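Side-chain contacts in repressor protein C2 (Enterobacteria phage P22, PDB 2R1J), which keeps the phage lysogenic by binding the OR and OL operators through its N-terminal helix-turn-helix domain and so blocking transcription of lytic genes: residues 18-21 with 22-25; 32-35 with 36-39. All coordinates share one frame; numbering follows the deposited sequence.

Interaction 1: residues 18-21 with 22-25; sequences KIRQ and AALG. With nucleotides of chain B.
Apolar packing joins I19 to helix 21-28. The I19 side chain lies against the first turn of the helix, at A23 and L24: CB of I19 rests 4.0 Å from CB of A23, and the tip of its longer branch, CD1, reaches CB of L24 at 3.9 Å. Beyond this point L24 continues inward to L53 and A56 of helix 47-56.

R20, at the N-cap position, folds its side chain back over the helix start. Its CG stands between the backbone N and the carbonyl carbon (chi1 56°), which brings CG within 3.6 Å of A23 CB; from there the chain runs extended past A22, whose CB sits over one face of the guanidinium, offset toward its rim.

Backbone bonds begin the helix proper. L24 N donates to R20 O at 3.1 Å, with A23 N adding a weak second bond to the same oxygen, and G25 N donates to Q21 O at 2.8 Å.

Two further bonds go to DNA, both from Q21. Its main-chain N points almost straight at OP2 of DT3 of chain B, 2.8 Å away with an angle of 170° at the hydrogen. Its extended side chain carries NE2 to OP2 of DT4 of chain B at 2.9 Å; NE2 has a second partner, E39, in helix 32-39. The helix N-terminus, with its partial positive charge, probably favours the phosphate. Adjacent phosphates gripped by the N-terminal end of the first helix of the helix-turn-helix, 21-28, are characteristic of repressors of the lambda and 434 type.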
loop_
_atom_site.group_PDB
_atom_site.type_symbol
_atom_site.label_atom_id
_atom_site.label_comp_id
_atom_site.label_asym_id
_atom_site.label_seq_id
_atom_site.Cartn_x
_atom_site.Cartn_y
_atom_site.Cartn_z
ATOM N N LYS C 18 -7.929 -14.252 16.265
ATOM C CA LYS C 18 -7.390 -14.700 17.543
ATOM C C LYS C 18 -5.893 -14.929 17.515
ATOM O O LYS C 18 -5.416 -16.041 17.734
ATOM C CB LYS C 18 -8.076 -15.984 18.017
ATOM C CG LYS C 18 -9.570 -15.826 18.137
ATOM C CD LYS C 18 -10.205 -17.123 18.609
ATOM C CE LYS C 18 -11.725 -16.993 18.553
ATOM N NZ LYS C 18 -12.352 -18.215 19.168
ATOM N N ILE C 19 -5.141 -13.873 17.243
ATOM C CA ILE C 19 -3.689 -13.998 17.238
ATOM C C ILE C 19 -3.093 -12.759 17.890
ATOM O O ILE C 19 -3.702 -11.691 17.872
ATOM C CB ILE C 19 -3.139 -14.163 15.814
ATOM C CG1 ILE C 19 -3.548 -12.975 14.950
ATOM C CG2 ILE C 19 -3.666 -15.467 15.203
ATOM C CD1 ILE C 19 -2.939 -12.996 13.578
ATOM N N ARG C 20 -1.919 -12.918 18.492
ATOM C CA ARG C 20 -1.254 -11.814 19.174
ATOM C C ARG C 20 -0.639 -10.875 18.122
ATOM O O ARG C 20 -0.562 -11.226 16.943
ATOM C CB ARG C 20 -0.157 -12.347 20.104
ATOM C CG ARG C 20 0.897 -13.230 19.410
ATOM C CD ARG C 20 2.040 -13.579 20.345
ATOM N NE ARG C 20 3.042 -14.418 19.686
ATOM C CZ ARG C 20 4.159 -14.855 20.266
ATOM N NH1 ARG C 20 4.439 -14.543 21.529
ATOM N NH2 ARG C 20 5.010 -15.597 19.574
ATOM N N GLN C 21 -0.235 -9.681 18.549
ATOM C CA GLN C 21 0.370 -8.720 17.619
ATOM C C GLN C 21 1.653 -9.302 17.043
ATOM O O GLN C 21 1.950 -9.140 15.848
ATOM C CB GLN C 21 0.694 -7.401 18.327
ATOM C CG GLN C 21 -0.531 -6.602 18.729
ATOM C CD GLN C 21 -0.188 -5.257 19.351
ATOM O OE1 GLN C 21 0.844 -5.101 19.998
ATOM N NE2 GLN C 21 -1.072 -4.280 19.170
ATOM N N ALA C 22 2.420 -9.970 17.895
ATOM C CA ALA C 22 3.664 -10.579 17.451
ATOM C C ALA C 22 3.405 -11.630 16.371
ATOM O O ALA C 22 4.201 -11.782 15.429
ATOM C CB ALA C 22 4.413 -11.196 18.622
ATOM N N ALA C 23 2.299 -12.362 16.487
ATOM C CA ALA C 23 1.997 -13.387 15.496
ATOM C C ALA C 23 1.614 -12.749 14.168
ATOM O O ALA C 23 1.994 -13.242 13.104
ATOM C CB ALA C 23 0.857 -14.313 15.996
ATOM N N LEU C 24 0.845 -11.667 14.218
ATOM C CA LEU C 24 0.475 -10.990 12.973
ATOM C C LEU C 24 1.757 -10.393 12.351
ATOM O O LEU C 24 1.962 -10.464 11.140
ATOM C CB LEU C 24 -0.547 -9.872 13.246
ATOM C CG LEU C 24 -1.003 -9.071 12.009
ATOM C CD1 LEU C 24 -1.619 -9.986 10.961
ATOM C CD2 LEU C 24 -2.010 -8.029 12.444
ATOM N N GLY C 25 2.615 -9.825 13.190
ATOM C CA GLY C 25 3.860 -9.253 12.685
ATOM C C GLY C 25 4.680 -10.286 11.922
ATOM O O GLY C 25 5.218 -10.010 10.837
ATOM P P DT B 3 -1.262 -8.561 22.201
ATOM O OP1 DT B 3 -2.687 -8.489 21.804
ATOM O OP2 DT B 3 -0.265 -9.123 21.270
ATOM O "O5'" DT B 3 -0.808 -7.113 22.680
ATOM C "C5'" DT B 3 -1.606 -6.414 23.622
ATOM C "C4'" DT B 3 -0.962 -5.112 24.041
ATOM O "O4'" DT B 3 0.290 -5.347 24.730
ATOM C "C3'" DT B 3 -0.669 -4.072 22.950
ATOM O "O3'" DT B 3 -1.303 -2.852 23.339
ATOM C "C2'" DT B 3 0.848 -3.929 22.991
ATOM C "C1'" DT B 3 1.162 -4.270 24.432
ATOM N N1 DT B 3 2.543 -4.709 24.710
ATOM C C2 DT B 3 3.314 -3.958 25.570
ATOM O O2 DT B 3 2.929 -2.929 26.089
ATOM N N3 DT B 3 4.564 -4.458 25.802
ATOM C C4 DT B 3 5.118 -5.604 25.274
ATOM O O4 DT B 3 6.270 -5.932 25.591
ATOM C C5 DT B 3 4.264 -6.335 24.366
ATOM C C7 DT B 3 4.784 -7.586 23.722
ATOM C C6 DT B 3 3.036 -5.856 24.131
ATOM P P DT B 4 -1.342 -1.590 22.329
ATOM O OP1 DT B 4 -2.698 -1.001 22.397
ATOM O OP2 DT B 4 -0.807 -1.990 20.992
ATOM O "O5'" DT B 4 -0.363 -0.565 23.043
ATOM C "C5'" DT B 4 -0.586 -0.226 24.414
ATOM C "C4'" DT B 4 0.511 0.664 24.947
ATOM O "O4'" DT B 4 1.747 -0.068 25.073
ATOM C "C3'" DT B 4 0.835 1.920 24.138
ATOM O "O3'" DT B 4 0.993 2.979 25.079
ATOM C "C2'" DT B 4 2.162 1.581 23.473
ATOM C "C1'" DT B 4 2.816 0.690 24.509
ATOM N N1 DT B 4 3.813 -0.280 24.023
ATOM C C2 DT B 4 5.051 -0.325 24.647
ATOM O O2 DT B 4 5.417 0.485 25.481
ATOM N N3 DT B 4 5.854 -1.357 24.247
ATOM C C4 DT B 4 5.568 -2.311 23.295
ATOM O O4 DT B 4 6.362 -3.210 23.082
ATOM C C5 DT B 4 4.296 -2.161 22.624
ATOM C C7 DT B 4 3.938 -3.116 21.534
ATOM C C6 DT B 4 3.488 -1.160 23.013
#

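Interaction 2: residues 32-35 with 36-39; sequences NVAI and SQWE. With nucleotides of chain A; nucleotides of chain B.
The indole of W38 has A34 O over one face, 3.3 Å above the plane and displaced toward the rim, while the phosphate of DC13 of chain A lies at the ring edge. There NE1 of W38 donates to OP2 of DC13 at 2.8 Å. I35 CD1 meets the six-membered ring obliquely, 3.6 Å from CZ3 of W38, and L53 of helix 47-56 also touches the indole.

The Q37 side chain crosses V33 at a slant, its NE2 3.7 Å from V33 CG1, and this nitrogen is hydrogen-bonded to O4 of a thymine base. V33 packs on the base of DT15 of chain A, CG2 against its methyl carbon C7 at 3.7 Å and CG1 near O4. The E39 carboxylate passes I35 CG2 and forms salt bridges with R11 and R14.

S36 faces the other strand. With OG anti to the backbone N (chi1 170°), its hydroxyl donates to OP2 of DT4 of chain B at 2.8 Å and also bonds R40. Four successive i to i+4 backbone bonds, from S36 N to N32 O through E39 N to I35 O, keep these groups in order. Base contacts flanked by phosphate contacts mark 32-39 as the recognition helix of a helix-turn-helix in the major groove.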
loop_
_atom_site.group_PDB
_atom_site.type_symbol
_atom_site.label_atom_id
_atom_site.label_comp_id
_atom_site.label_asym_id
_atom_site.label_seq_id
_atom_site.Cartn_x
_atom_site.Cartn_y
_atom_site.Cartn_z
ATOM N N ASN C 32 6.267 -6.698 16.221
ATOM C CA ASN C 32 5.005 -6.568 16.914
ATOM C C ASN C 32 4.783 -5.076 17.187
ATOM O O ASN C 32 3.653 -4.600 17.217
ATOM C CB ASN C 32 5.073 -7.339 18.233
ATOM C CG ASN C 32 6.107 -6.791 19.157
ATOM O OD1 ASN C 32 7.291 -6.714 18.806
ATOM N ND2 ASN C 32 5.687 -6.394 20.353
ATOM N N VAL C 33 5.862 -4.325 17.395
ATOM C CA VAL C 33 5.710 -2.895 17.644
ATOM C C VAL C 33 5.069 -2.188 16.416
ATOM O O VAL C 33 4.219 -1.303 16.566
ATOM C CB VAL C 33 7.075 -2.244 18.000
ATOM C CG1 VAL C 33 6.886 -0.741 18.257
ATOM C CG2 VAL C 33 7.653 -2.912 19.247
ATOM N N ALA C 34 5.462 -2.568 15.202
ATOM C CA ALA C 34 4.867 -1.961 14.028
ATOM C C ALA C 34 3.357 -2.228 14.018
ATOM O O ALA C 34 2.551 -1.362 13.691
ATOM C CB ALA C 34 5.504 -2.524 12.763
ATOM N N ILE C 35 2.958 -3.447 14.382
ATOM C CA ILE C 35 1.524 -3.749 14.402
ATOM C C ILE C 35 0.840 -2.819 15.412
ATOM O O ILE C 35 -0.235 -2.261 15.130
ATOM C CB ILE C 35 1.257 -5.228 14.807
ATOM C CG1 ILE C 35 1.908 -6.177 13.802
ATOM C CG2 ILE C 35 -0.269 -5.474 14.858
ATOM C CD1 ILE C 35 1.461 -5.994 12.371
ATOM N N SER C 36 1.455 -2.656 16.577
ATOM C CA SER C 36 0.926 -1.781 17.625
ATOM C C SER C 36 0.788 -0.351 17.140
ATOM O O SER C 36 -0.204 0.325 17.408
ATOM C CB SER C 36 1.824 -1.838 18.865
ATOM O OG SER C 36 1.458 -0.842 19.797
ATOM N N GLN C 37 1.775 0.103 16.366
ATOM C CA GLN C 37 1.731 1.459 15.850
ATOM C C GLN C 37 0.600 1.633 14.831
ATOM O O GLN C 37 -0.072 2.651 14.843
ATOM C CB GLN C 37 3.098 1.816 15.251
ATOM C CG GLN C 37 4.212 1.856 16.251
ATOM C CD GLN C 37 5.591 1.847 15.590
ATOM O OE1 GLN C 37 5.753 1.345 14.472
ATOM N NE2 GLN C 37 6.587 2.378 16.293
ATOM N N TRP C 38 0.389 0.655 13.953
ATOM C CA TRP C 38 -0.685 0.747 12.980
ATOM C C TRP C 38 -2.042 0.728 13.683
ATOM O O TRP C 38 -2.943 1.494 13.326
ATOM C CB TRP C 38 -0.666 -0.414 11.991
ATOM C CG TRP C 38 0.597 -0.483 11.191
ATOM C CD1 TRP C 38 1.511 0.529 11.002
ATOM C CD2 TRP C 38 1.094 -1.616 10.498
ATOM N NE1 TRP C 38 2.566 0.072 10.233
ATOM C CE2 TRP C 38 2.335 -1.242 9.908
ATOM C CE3 TRP C 38 0.620 -2.916 10.315
ATOM C CZ2 TRP C 38 3.106 -2.132 9.153
ATOM C CZ3 TRP C 38 1.384 -3.812 9.566
ATOM C CH2 TRP C 38 2.619 -3.418 8.990
ATOM N N GLU C 39 -2.182 -0.137 14.686
ATOM C CA GLU C 39 -3.488 -0.245 15.362
ATOM C C GLU C 39 -3.882 1.014 16.111
ATOM O O GLU C 39 -5.069 1.347 16.170
ATOM C CB GLU C 39 -3.522 -1.456 16.316
ATOM C CG GLU C 39 -3.269 -2.745 15.584
ATOM C CD GLU C 39 -3.579 -4.002 16.388
ATOM O OE1 GLU C 39 -3.537 -3.946 17.625
ATOM O OE2 GLU C 39 -3.824 -5.036 15.745
ATOM P P DC A 13 5.706 0.745 8.042
ATOM O OP1 DC A 13 5.032 -0.050 7.016
ATOM O OP2 DC A 13 5.142 0.855 9.405
ATOM O "O5'" DC A 13 7.123 0.064 8.199
ATOM C "C5'" DC A 13 7.520 -0.545 9.415
ATOM C "C4'" DC A 13 9.002 -0.340 9.613
ATOM O "O4'" DC A 13 9.209 1.070 9.918
ATOM C "C3'" DC A 13 9.514 -1.093 10.840
ATOM O "O3'" DC A 13 10.116 -2.325 10.524
ATOM C "C2'" DC A 13 10.508 -0.150 11.496
ATOM C "C1'" DC A 13 10.273 1.214 10.858
ATOM N N1 DC A 13 9.858 2.187 11.893
ATOM C C2 DC A 13 10.857 2.852 12.614
ATOM O O2 DC A 13 12.018 2.528 12.420
ATOM N N3 DC A 13 10.519 3.796 13.515
ATOM C C4 DC A 13 9.235 4.071 13.751
ATOM N N4 DC A 13 8.948 5.048 14.630
ATOM C C5 DC A 13 8.187 3.368 13.080
ATOM C C6 DC A 13 8.541 2.452 12.153
ATOM P P DT B 4 -1.342 -1.590 22.329
ATOM O OP1 DT B 4 -2.698 -1.001 22.397
ATOM O OP2 DT B 4 -0.807 -1.990 20.992
ATOM O "O5'" DT B 4 -0.363 -0.565 23.043
ATOM C "C5'" DT B 4 -0.586 -0.226 24.414
ATOM C "C4'" DT B 4 0.511 0.664 24.947
ATOM O "O4'" DT B 4 1.747 -0.068 25.073
ATOM C "C3'" DT B 4 0.835 1.920 24.138
ATOM O "O3'" DT B 4 0.993 2.979 25.079
ATOM C "C2'" DT B 4 2.162 1.581 23.473
ATOM C "C1'" DT B 4 2.816 0.690 24.509
ATOM N N1 DT B 4 3.813 -0.280 24.023
ATOM C C2 DT B 4 5.051 -0.325 24.647
ATOM O O2 DT B 4 5.417 0.485 25.481
ATOM N N3 DT B 4 5.854 -1.357 24.247
ATOM C C4 DT B 4 5.568 -2.311 23.295
ATOM O O4 DT B 4 6.362 -3.210 23.082
ATOM C C5 DT B 4 4.296 -2.161 22.624
ATOM C C7 DT B 4 3.938 -3.116 21.534
ATOM C C6 DT B 4 3.488 -1.160 23.013
ATOM P P DT A 15 14.760 -5.634 15.368
ATOM O OP1 DT A 15 15.652 -6.718 14.893
ATOM O OP2 DT A 15 13.330 -5.919 15.635
ATOM O "O5'" DT A 15 15.331 -4.984 16.702
ATOM C "C5'" DT A 15 16.577 -4.303 16.705
ATOM C "C4'" DT A 15 16.803 -3.630 18.039
ATOM O "O4'" DT A 15 15.871 -2.536 18.201
ATOM C "C3'" DT A 15 16.649 -4.506 19.285
ATOM O "O3'" DT A 15 17.652 -4.109 20.233
ATOM C "C2'" DT A 15 15.267 -4.146 19.799
ATOM C "C1'" DT A 15 15.165 -2.674 19.426
ATOM N N1 DT A 15 13.802 -2.175 19.199
ATOM C C2 DT A 15 13.447 -0.981 19.777
ATOM O O2 DT A 15 14.177 -0.345 20.518
ATOM N N3 DT A 15 12.187 -0.552 19.465
ATOM C C4 DT A 15 11.263 -1.193 18.678
ATOM O O4 DT A 15 10.164 -0.676 18.497
ATOM C C5 DT A 15 11.682 -2.457 18.132
ATOM C C7 DT A 15 10.727 -3.243 17.293
ATOM C C6 DT A 15 12.920 -2.882 18.411
#

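Overall arrangement
From the N terminus, helix 6-17 leads through the loop of interaction 1 into helix 21-28, and a short turn then gives helix 32-39, which holds interaction 2. The two contacts lie in series, neither nested nor crossing, and each is local: interaction 1 closes the loop onto a helix start, whereas interaction 2 lies within a single helix and closes no loop. Their centres are about 10 Å apart. They meet where Q21 NE2 approaches E39 OE1 at 2.9 Å, a probable hydrogen bond, and where A22 packs on N32. Together they exemplify a general design: the paired helices, backed by helices 6-17 and 47-56, present one DNA-facing surface.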